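PDB 1VKF: glycerol uptake operon antiterminator-related protein from Thermotoga maritima, which is probably a glycerol-3-phosphate-responsive transcription antiterminator of TIM-barrel fold that helps to control genes for glycerol uptake. Local coordinates for residues A138-V143 and R150-A155; K15-A20 and E166-V171; R119-I124 and A144-G149; F60-F65 and V106-A111. All coordinates share one frame; numbering follows the deposited sequence.

Interaction 1 (A138-V143 and R150-A155); sequences AVAPKV and RTVIAA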
# COMPACT_ATOMS: atom_id res chain seq x y z
N ALA A 138 0.68 8.08 -12.29
CA ALA A 138 0.99 8.39 -13.68
C ALA A 138 2.40 7.95 -14.05
O ALA A 138 2.68 7.66 -15.20
CB ALA A 138 0.76 9.87 -13.97
N VAL A 139 3.33 8.02 -13.09
CA VAL A 139 4.73 7.63 -13.34
C VAL A 139 5.07 6.23 -12.89
O VAL A 139 6.19 5.78 -13.08
CB VAL A 139 5.73 8.67 -12.77
CG1 VAL A 139 5.42 10.07 -13.38
CG2 VAL A 139 5.63 8.72 -11.25
N ALA A 140 4.09 5.49 -12.33
CA ALA A 140 4.35 4.09 -11.94
C ALA A 140 4.82 3.19 -13.10
O ALA A 140 5.72 2.41 -12.91
CB ALA A 140 3.16 3.47 -11.22
N PRO A 141 4.22 3.29 -14.29
CA PRO A 141 4.68 2.47 -15.42
C PRO A 141 6.14 2.67 -15.77
O PRO A 141 6.85 1.68 -15.99
CB PRO A 141 3.77 2.91 -16.55
CG PRO A 141 2.48 3.30 -15.82
CD PRO A 141 3.00 4.04 -14.61
N LYS A 142 6.58 3.92 -15.75
CA LYS A 142 7.97 4.28 -16.02
C LYS A 142 8.89 3.61 -15.05
O LYS A 142 9.95 3.12 -15.44
CB LYS A 142 8.21 5.78 -15.82
CG LYS A 142 7.64 6.65 -16.79
CD LYS A 142 8.49 7.94 -16.86
CE LYS A 142 8.47 8.47 -18.27
NZ LYS A 142 8.52 9.93 -18.25
N VAL A 143 8.52 3.67 -13.78
CA VAL A 143 9.32 3.07 -12.73
C VAL A 143 9.29 1.55 -12.85
O VAL A 143 10.34 0.90 -12.74
CB VAL A 143 8.85 3.54 -11.34
CG1 VAL A 143 9.56 2.81 -10.26
CG2 VAL A 143 9.07 5.05 -11.22
N ARG A 150 9.61 -7.11 -10.15
CA ARG A 150 9.05 -6.68 -8.88
C ARG A 150 7.63 -6.23 -9.11
O ARG A 150 7.29 -5.79 -10.21
CB ARG A 150 9.91 -5.59 -8.23
CG ARG A 150 11.35 -6.13 -7.98
CD ARG A 150 12.31 -5.13 -7.46
NE ARG A 150 13.68 -5.60 -7.64
CZ ARG A 150 14.42 -6.18 -6.71
NH1 ARG A 150 13.96 -6.44 -5.50
NH2 ARG A 150 15.65 -6.55 -7.03
N THR A 151 6.79 -6.40 -8.09
CA THR A 151 5.39 -5.99 -8.14
C THR A 151 5.28 -4.51 -7.85
O THR A 151 5.77 -4.06 -6.82
CB THR A 151 4.61 -6.76 -7.11
OG1 THR A 151 4.72 -8.16 -7.38
CG2 THR A 151 3.13 -6.49 -7.23
N VAL A 152 4.69 -3.76 -8.77
CA VAL A 152 4.42 -2.35 -8.55
C VAL A 152 2.90 -2.10 -8.40
O VAL A 152 2.09 -2.56 -9.21
CB VAL A 152 5.00 -1.47 -9.69
CG1 VAL A 152 4.61 0.01 -9.51
CG2 VAL A 152 6.52 -1.63 -9.75
N ILE A 153 2.54 -1.40 -7.34
CA ILE A 153 1.21 -0.88 -7.15
C ILE A 153 1.30 0.61 -7.37
O ILE A 153 2.11 1.31 -6.74
CB ILE A 153 0.74 -1.16 -5.73
CG1 ILE A 153 0.70 -2.65 -5.46
CG2 ILE A 153 -0.64 -0.49 -5.48
CD1 ILE A 153 0.73 -2.99 -4.00
N ALA A 154 0.47 1.12 -8.26
CA ALA A 154 0.39 2.53 -8.51
C ALA A 154 -0.56 3.17 -7.55
O ALA A 154 -1.59 2.62 -7.23
CB ALA A 154 -0.06 2.78 -9.91
N ALA A 155 -0.23 4.36 -7.08
CA ALA A 155 -1.20 5.13 -6.29
C ALA A 155 -1.01 6.61 -6.42
O ALA A 155 0.12 7.10 -6.51
CB ALA A 155 -1.07 4.70 -4.78
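No ring, carboxylate or guanidinium group takes part where Ala-140 meets Val-152 and Ala-154, so there are no ring faces or edges to assign and the contact is methyl against methyl. Ala-140, in the first turn of helix 140-144, points its CB toward strand 151-155. The CB atoms of Ala-140 and Ala-154 lie 3.5 Å apart, and the same methyl of Ala-140 stands 4.0 Å from Ala-154 CA. A third approach comes from Val-152, whose CG1 is 4.1 Å from Ala-140 CB. That branch lies anti to the backbone N of Val-152 (chi1 175°), while CG2, held beside the backbone N, packs against Ala-144 and Ile-147 farther along the chain after Ala-140. With such short side chains the two backbones can come close, and the CA atoms of Ala-140 and Ala-154 are 5.5 Å apart. Strand alternation turns Ile-153 and Ala-155 the other way, where both touch Ser-175 of strand 173-176. Helix 140-144 is the helical crossover of the right-handed beta-alpha-beta unit that links strands 131-135 and 151-155, and this contact seats it on the second of them. All three touching residues are buried and apolar. The association therefore rests on van der Waals packing and exclusion of water, with alanine setting a close spacing between helix and strand rather than any directional bond.

Interaction 2 (K15-A20 and E166-V171); sequences KGIIAA and EILKHV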
# COMPACT_ATOMS: atom_id res chain seq x y z
N LYS A 15 -3.53 -7.33 -7.72
CA LYS A 15 -3.92 -7.31 -9.13
C LYS A 15 -5.18 -6.47 -9.25
O LYS A 15 -6.11 -6.64 -8.46
CB LYS A 15 -4.17 -8.73 -9.64
CG LYS A 15 -4.35 -8.81 -11.18
CD LYS A 15 -3.08 -8.38 -11.94
CE LYS A 15 -3.28 -8.40 -13.48
NZ LYS A 15 -2.09 -7.88 -14.22
N GLY A 16 -5.24 -5.58 -10.24
CA GLY A 16 -6.39 -4.71 -10.42
C GLY A 16 -6.51 -3.61 -9.41
O GLY A 16 -5.51 -3.00 -9.02
N ILE A 17 -7.74 -3.30 -9.01
CA ILE A 17 -7.97 -2.20 -8.12
C ILE A 17 -7.93 -2.69 -6.66
O ILE A 17 -8.52 -3.71 -6.32
CB ILE A 17 -9.32 -1.58 -8.45
CG1 ILE A 17 -9.31 -1.08 -9.91
CG2 ILE A 17 -9.65 -0.49 -7.49
CD1 ILE A 17 -8.31 -0.03 -10.18
N ILE A 18 -7.16 -1.98 -5.86
CA ILE A 18 -7.06 -2.12 -4.40
C ILE A 18 -7.83 -0.97 -3.75
O ILE A 18 -7.74 0.20 -4.18
CB ILE A 18 -5.56 -2.06 -3.96
CG1 ILE A 18 -4.88 -3.29 -4.44
CG2 ILE A 18 -5.43 -1.89 -2.44
CD1 ILE A 18 -3.35 -3.26 -4.37
N ALA A 19 -8.63 -1.28 -2.74
CA ALA A 19 -9.45 -0.27 -2.09
C ALA A 19 -8.65 0.43 -1.02
O ALA A 19 -8.31 -0.17 -0.02
CB ALA A 19 -10.71 -0.89 -1.48
N ALA A 20 -8.46 1.73 -1.21
CA ALA A 20 -7.85 2.61 -0.20
C ALA A 20 -8.97 3.24 0.66
O ALA A 20 -9.95 3.83 0.13
CB ALA A 20 -7.04 3.70 -0.89
N GLU A 166 -4.98 2.39 -18.52
CA GLU A 166 -3.68 2.51 -19.15
C GLU A 166 -2.58 2.11 -18.15
O GLU A 166 -1.71 1.32 -18.47
CB GLU A 166 -3.44 3.92 -19.68
CG GLU A 166 -2.11 4.07 -20.41
CD GLU A 166 -1.95 3.10 -21.59
OE1 GLU A 166 -2.96 2.73 -22.23
OE2 GLU A 166 -0.81 2.67 -21.87
N ILE A 167 -2.66 2.60 -16.92
CA ILE A 167 -1.64 2.27 -15.90
C ILE A 167 -1.59 0.75 -15.66
O ILE A 167 -0.51 0.15 -15.54
CB ILE A 167 -1.94 3.05 -14.59
CG1 ILE A 167 -1.56 4.49 -14.76
CG2 ILE A 167 -1.21 2.40 -13.41
CD1 ILE A 167 -2.10 5.35 -13.68
N LEU A 168 -2.76 0.10 -15.63
CA LEU A 168 -2.88 -1.35 -15.39
C LEU A 168 -2.31 -2.25 -16.50
O LEU A 168 -2.13 -3.45 -16.28
CB LEU A 168 -4.32 -1.71 -15.07
CG LEU A 168 -4.74 -1.29 -13.67
CD1 LEU A 168 -6.29 -1.38 -13.49
CD2 LEU A 168 -4.01 -2.08 -12.57
N LYS A 169 -1.96 -1.67 -17.65
CA LYS A 169 -1.24 -2.42 -18.69
C LYS A 169 0.18 -2.66 -18.31
O LYS A 169 0.79 -3.55 -18.84
CB LYS A 169 -1.32 -1.69 -20.02
CG LYS A 169 -2.74 -1.67 -20.54
CD LYS A 169 -2.81 -1.00 -21.89
CE LYS A 169 -4.16 -1.21 -22.52
NZ LYS A 169 -4.08 -0.95 -23.97
N HIS A 170 0.71 -1.86 -17.37
CA HIS A 170 2.15 -1.85 -17.05
C HIS A 170 2.53 -2.20 -15.62
O HIS A 170 3.71 -2.47 -15.35
CB HIS A 170 2.74 -0.47 -17.34
CG HIS A 170 2.35 0.07 -18.66
ND1 HIS A 170 2.78 -0.49 -19.85
CD2 HIS A 170 1.54 1.10 -19.00
CE1 HIS A 170 2.25 0.17 -20.87
NE2 HIS A 170 1.49 1.14 -20.38
N VAL A 171 1.55 -2.11 -14.70
CA VAL A 171 1.79 -2.36 -13.29
C VAL A 171 0.70 -3.34 -12.81
O VAL A 171 -0.31 -3.51 -13.47
CB VAL A 171 1.80 -1.05 -12.44
CG1 VAL A 171 2.76 -0.00 -13.04
CG2 VAL A 171 0.42 -0.46 -12.30
O HOH W 1 -2.69 -5.06 -14.16
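The backbone of Gly-16 starts strand 16-21 with a positive phi of 74° and passes Leu-168, near the C-terminal part of helix 161-167, with 7.0 Å between the CA atoms of the two residues. Leu-168 points at the strand and spreads its two methyls over different partners. CD2 rests 4.0 Å from Gly-16 O, whereas CD1 lies 4.1 Å from Ile-17 CD1. The side chains of Ile-17 and Leu-168 cross at about a right angle and meet through their ends. At the border of this apolar patch a water links the segments, hydrogen-bonded to Lys-15 NZ at 2.9 Å and to Leu-168 O at 2.7 Å. Beyond Leu-168 the chain keeps turning: Ile-167 O accepts from the backbone N of both His-170 and Val-171. His-170 NE2 donates to Glu-166 OE2 (3.1 Å, 157°), reaching the oxygen from above the carboxylate plane. Strand 16-21 pairs in parallel with strand 173-176, first strand with last, which closes the TIM barrel; Leu-168 packs across this closure, touching Ile-174 as well. Val-171, leading into strand 173-176, packs on Val-152 and Ala-154 of strand 151-155 and on Ala-140 of helix 140-144.

Interaction 3 (R119-I124 and A144-G149); sequences RGIEQI and ARKIPG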
# COMPACT_ATOMS: atom_id res chain seq x y z
N ARG A 119 17.73 6.61 -6.79
CA ARG A 119 17.97 6.27 -5.38
C ARG A 119 16.99 5.20 -4.89
O ARG A 119 17.35 4.32 -4.15
CB ARG A 119 17.81 7.49 -4.48
CG ARG A 119 18.84 8.55 -4.58
CD ARG A 119 18.76 9.55 -3.42
NE ARG A 119 17.48 10.27 -3.38
CZ ARG A 119 17.21 11.41 -4.04
NH1 ARG A 119 18.12 11.99 -4.81
NH2 ARG A 119 16.01 11.97 -3.91
N GLY A 120 15.73 5.31 -5.27
CA GLY A 120 14.72 4.38 -4.87
C GLY A 120 15.01 3.01 -5.42
O GLY A 120 14.83 2.01 -4.73
N ILE A 121 15.45 2.94 -6.67
CA ILE A 121 15.74 1.65 -7.27
C ILE A 121 16.96 1.01 -6.57
O ILE A 121 16.96 -0.18 -6.30
CB ILE A 121 16.00 1.80 -8.79
CG1 ILE A 121 14.71 2.13 -9.53
CG2 ILE A 121 16.61 0.51 -9.37
CD1 ILE A 121 15.01 2.57 -10.97
N GLU A 122 17.95 1.82 -6.25
CA GLU A 122 19.10 1.33 -5.49
C GLU A 122 18.66 0.76 -4.15
O GLU A 122 19.06 -0.33 -3.74
CB GLU A 122 20.10 2.46 -5.23
CG GLU A 122 21.44 1.95 -4.71
N GLN A 123 17.82 1.51 -3.44
CA GLN A 123 17.26 1.04 -2.18
C GLN A 123 16.46 -0.27 -2.35
O GLN A 123 16.59 -1.18 -1.55
CB GLN A 123 16.37 2.12 -1.60
CG GLN A 123 15.76 1.77 -0.29
CD GLN A 123 15.62 2.96 0.63
OE1 GLN A 123 14.62 3.67 0.55
NE2 GLN A 123 16.62 3.17 1.51
N ILE A 124 15.61 -0.35 -3.38
CA ILE A 124 14.83 -1.56 -3.65
C ILE A 124 15.72 -2.79 -3.84
O ILE A 124 15.47 -3.86 -3.29
CB ILE A 124 13.92 -1.35 -4.86
CG1 ILE A 124 12.71 -0.50 -4.44
CG2 ILE A 124 13.42 -2.67 -5.44
CD1 ILE A 124 12.00 0.17 -5.58
N ALA A 144 8.12 0.99 -13.14
CA ALA A 144 7.96 -0.47 -13.22
C ALA A 144 8.88 -1.05 -14.29
O ALA A 144 9.44 -2.14 -14.10
CB ALA A 144 6.52 -0.86 -13.55
N ARG A 145 9.02 -0.35 -15.40
CA ARG A 145 9.90 -0.83 -16.49
C ARG A 145 11.36 -0.96 -16.07
O ARG A 145 12.12 -1.73 -16.69
CB ARG A 145 9.80 0.11 -17.70
CG ARG A 145 8.50 -0.06 -18.49
CD ARG A 145 8.44 0.72 -19.82
NE ARG A 145 8.08 2.14 -19.67
CZ ARG A 145 6.84 2.66 -19.77
NH1 ARG A 145 5.77 1.90 -20.03
NH2 ARG A 145 6.66 3.96 -19.62
N LYS A 146 11.76 -0.20 -15.04
CA LYS A 146 13.13 -0.24 -14.53
C LYS A 146 13.38 -1.31 -13.47
O LYS A 146 14.53 -1.57 -13.13
CB LYS A 146 13.52 1.14 -13.98
CG LYS A 146 13.32 2.29 -14.99
CD LYS A 146 14.57 2.67 -15.77
CE LYS A 146 14.31 3.84 -16.76
NZ LYS A 146 15.23 4.98 -16.59
N ILE A 147 12.30 -1.90 -12.93
CA ILE A 147 12.40 -2.94 -11.91
C ILE A 147 11.60 -4.17 -12.31
O ILE A 147 10.74 -4.63 -11.55
CB ILE A 147 12.03 -2.41 -10.51
CG1 ILE A 147 10.67 -1.66 -10.50
CG2 ILE A 147 13.14 -1.49 -10.00
CD1 ILE A 147 10.28 -1.18 -9.14
N PRO A 148 11.90 -4.73 -13.48
CA PRO A 148 11.18 -5.92 -13.95
C PRO A 148 11.35 -7.06 -12.94
O PRO A 148 12.38 -7.17 -12.27
CB PRO A 148 11.84 -6.24 -15.30
CG PRO A 148 13.13 -5.50 -15.30
CD PRO A 148 12.97 -4.33 -14.41
N GLY A 149 10.32 -7.87 -12.78
CA GLY A 149 10.30 -8.87 -11.73
C GLY A 149 9.75 -8.41 -10.38
O GLY A 149 9.48 -9.24 -9.51
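The shortest polar bond here is an intrahelical one, Ile-124 N to Gly-120 O at 2.8 Å, and it belongs to the turn of helix 114-127 that presents Ile-121 and Ile-124 to Lys-146 and Ile-147. On the other side a type I beta turn runs from Ala-144 to Ile-147, closed by the bond from Ile-147 N to Ala-144 O (3.1 Å). Between the two segments the contact is wholly apolar. Ile-147 puts CG1 between its backbone N and carbonyl carbon (chi1 51°), and its two branches then serve different helix residues. Its CG2 lies 4.0 Å from Ile-121 CG1 and nearly as close to Ile-121 CG2. Its CD1, carried out on the longer branch, meets Ile-124 CD1 at 4.2 Å, the two side chains crossing at about a right angle. Ile-121 CD1 touches the base of Lys-146, 3.7 Å from its CB. Only this aliphatic root of the lysine takes part; the chain bends at chi2 and again at chi4, and its end leads away from the helix. The outer border of the patch is thus a lysine at the surface, and its inner part is isoleucine. Ile-147 also packs on Val-152, and Ile-124 on Val-129 and Arg-150. The loop between helix 140-144 and strand 151-155 is so laid against helix 114-127, its neighbour in the outer ring of the barrel.

Interaction 4 (F60-F65 and V106-A111); sequences FVDMDF and VLRFFA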
# COMPACT_ATOMS: atom_id res chain seq x y z
N PHE A 60 -3.81 -4.36 4.41
CA PHE A 60 -2.52 -3.76 4.72
C PHE A 60 -2.78 -2.39 5.35
O PHE A 60 -3.72 -1.65 5.00
CB PHE A 60 -1.63 -3.65 3.45
CG PHE A 60 -1.02 -4.92 3.02
CD1 PHE A 60 -1.81 -5.97 2.56
CD2 PHE A 60 0.31 -5.03 3.08
CE1 PHE A 60 -1.21 -7.16 2.18
CE2 PHE A 60 0.95 -6.24 2.67
CZ PHE A 60 0.16 -7.28 2.26
N VAL A 61 -2.02 -2.11 6.41
CA VAL A 61 -2.19 -0.90 7.16
C VAL A 61 -0.99 0.01 6.92
O VAL A 61 0.14 -0.42 7.06
CB VAL A 61 -2.24 -1.18 8.68
CG1 VAL A 61 -2.27 0.10 9.48
CG2 VAL A 61 -3.48 -1.99 8.96
N ASP A 62 -1.23 1.26 6.59
CA ASP A 62 -0.13 2.25 6.51
C ASP A 62 0.23 2.68 7.92
O ASP A 62 -0.43 3.51 8.53
CB ASP A 62 -0.53 3.48 5.70
CG ASP A 62 0.64 4.43 5.50
OD1 ASP A 62 1.60 4.37 6.29
OD2 ASP A 62 0.69 5.28 4.59
N MSE A 63 1.24 2.04 8.45
CA MSE A 63 1.63 2.17 9.83
C MSE A 63 2.13 3.60 10.11
O MSE A 63 2.03 4.11 11.23
CB MSE A 63 2.59 1.09 10.23
CG MSE A 63 3.92 1.24 9.61
SE MSE A 63 5.16 -0.14 10.22
CE MSE A 63 5.52 0.63 12.07
N ASP A 64 2.55 4.30 9.05
CA ASP A 64 3.04 5.66 9.25
C ASP A 64 1.94 6.65 9.55
O ASP A 64 2.24 7.77 9.98
CB ASP A 64 3.74 6.16 7.98
CG ASP A 64 4.87 5.30 7.51
OD1 ASP A 64 5.46 4.49 8.26
OD2 ASP A 64 5.30 5.45 6.32
N PHE A 65 0.67 6.28 9.33
CA PHE A 65 -0.45 7.19 9.54
C PHE A 65 -1.46 6.69 10.58
O PHE A 65 -2.59 7.18 10.65
CB PHE A 65 -1.09 7.52 8.18
CG PHE A 65 -0.20 8.36 7.30
CD1 PHE A 65 -0.27 9.75 7.34
CD2 PHE A 65 0.76 7.78 6.51
CE1 PHE A 65 0.59 10.53 6.54
CE2 PHE A 65 1.61 8.52 5.72
CZ PHE A 65 1.53 9.91 5.74
N VAL A 106 4.79 -3.52 2.20
CA VAL A 106 4.88 -2.76 0.99
C VAL A 106 5.66 -1.49 1.28
O VAL A 106 5.32 -0.76 2.21
CB VAL A 106 3.48 -2.40 0.45
CG1 VAL A 106 3.60 -1.61 -0.81
CG2 VAL A 106 2.70 -3.68 0.18
N LEU A 107 6.67 -1.19 0.46
CA LEU A 107 7.47 0.02 0.60
C LEU A 107 6.96 1.05 -0.37
O LEU A 107 6.88 0.79 -1.58
CB LEU A 107 8.95 -0.23 0.35
CG LEU A 107 9.84 1.02 0.56
CD1 LEU A 107 9.96 1.41 2.00
CD2 LEU A 107 11.24 0.74 -0.01
N ARG A 108 6.59 2.22 0.15
CA ARG A 108 6.22 3.37 -0.68
C ARG A 108 7.45 4.00 -1.33
O ARG A 108 8.55 3.97 -0.77
CB ARG A 108 5.49 4.41 0.13
CG ARG A 108 4.15 4.01 0.71
CD ARG A 108 3.41 5.19 1.38
NE ARG A 108 2.09 5.31 0.79
CZ ARG A 108 1.47 6.44 0.46
NH1 ARG A 108 2.02 7.61 0.70
NH2 ARG A 108 0.26 6.38 -0.11
N PHE A 109 7.23 4.57 -2.52
CA PHE A 109 8.28 5.07 -3.39
C PHE A 109 7.70 6.36 -4.03
O PHE A 109 6.73 6.30 -4.79
CB PHE A 109 8.58 3.97 -4.41
CG PHE A 109 9.66 4.27 -5.42
CD1 PHE A 109 10.04 5.55 -5.76
CD2 PHE A 109 10.34 3.22 -6.00
CE1 PHE A 109 11.05 5.76 -6.67
CE2 PHE A 109 11.37 3.43 -6.91
CZ PHE A 109 11.71 4.70 -7.25
N PHE A 110 8.26 7.53 -3.68
CA PHE A 110 7.79 8.79 -4.21
C PHE A 110 8.65 9.10 -5.48
O PHE A 110 9.82 9.52 -5.37
CB PHE A 110 8.00 9.91 -3.18
CG PHE A 110 7.18 9.79 -1.91
CD1 PHE A 110 6.03 9.01 -1.84
CD2 PHE A 110 7.56 10.52 -0.78
CE1 PHE A 110 5.28 8.95 -0.66
CE2 PHE A 110 6.80 10.45 0.39
CZ PHE A 110 5.69 9.66 0.45
N ALA A 111 8.06 8.88 -6.65
CA ALA A 111 8.79 8.96 -7.94
C ALA A 111 8.69 10.40 -8.49
O ALA A 111 7.90 10.71 -9.40
CB ALA A 111 8.26 7.91 -8.90
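Phe-60 and Val-106 form the close-packed, apolar end of this contact, and Asp-62 with Arg-108 the looser, polar one. Val-106 CG2 sits 4.0 Å from both CD2 and CE2 of Phe-60, approaching the ring obliquely, and the two side chains cross at about a right angle. Strands 58-62 and 105-110 are not neighbours in the sheet: strand 86-89 runs between them, and its Ile-88 touches Phe-60, Val-106 and Arg-108 alike. The meeting therefore takes place inside the barrel, with the ring of Phe-14 set edge-to-face with Phe-60. Two residues farther along each strand, toward the C-terminal mouth, Arg-108 is partly exposed, whereas Phe-60, Val-106 and Asp-62 are buried. Asp-62 extends its carboxylate with CG anti to the backbone N (chi1 -174°), which brings OD2 to 4.0 Å from Arg-108 NE. This oxygen stands over one face of the guanidinium, toward its rim, with the two planes 42° apart. No N-H points at it, so the attraction is of charge alone; Arg-108 NE makes its salt bridge with Glu-133. The other oxygen, Asp-62 OD1, accepts from Asp-64 N at 2.9 Å in an Asx turn that fixes the carboxylate. The carboxylate of Asp-64 is hydrogen-bonded to Thr-89 OG1 and Ile-90 N. Phe-60 and Val-106 thus contribute to the apolar core of the barrel, while Asp-62 and Glu-133 probably favour the charged form of Arg-108. A citrate bound beside that arginine, probably from the crystallisation liquor, hints that an anion can approach it.

All four contacts belong to one TIM-barrel domain, and 1, 2 and 4 share its parallel sheet. Along the chain, interaction 4 closes first; interactions 3 and 1 follow with alternating segments, and interaction 2 joins segments from near the start and late in the chain, spanning the others. Interactions 1 and 2 lie about 9 Å apart, centre to centre, and interactions 1 and 3 about 10 Å, forming a continuous packed region on one side of the barrel, joined through Val-171 on Ala-140 and Ile-147 on Val-152. Interaction 4 is interior, about 14 Å from interaction 1 and 16 Å from interaction 3. Through Phe-109 on Ile-124, this flank is continuous with strand 105-110, whose Arg-108 lies near the bound citrate.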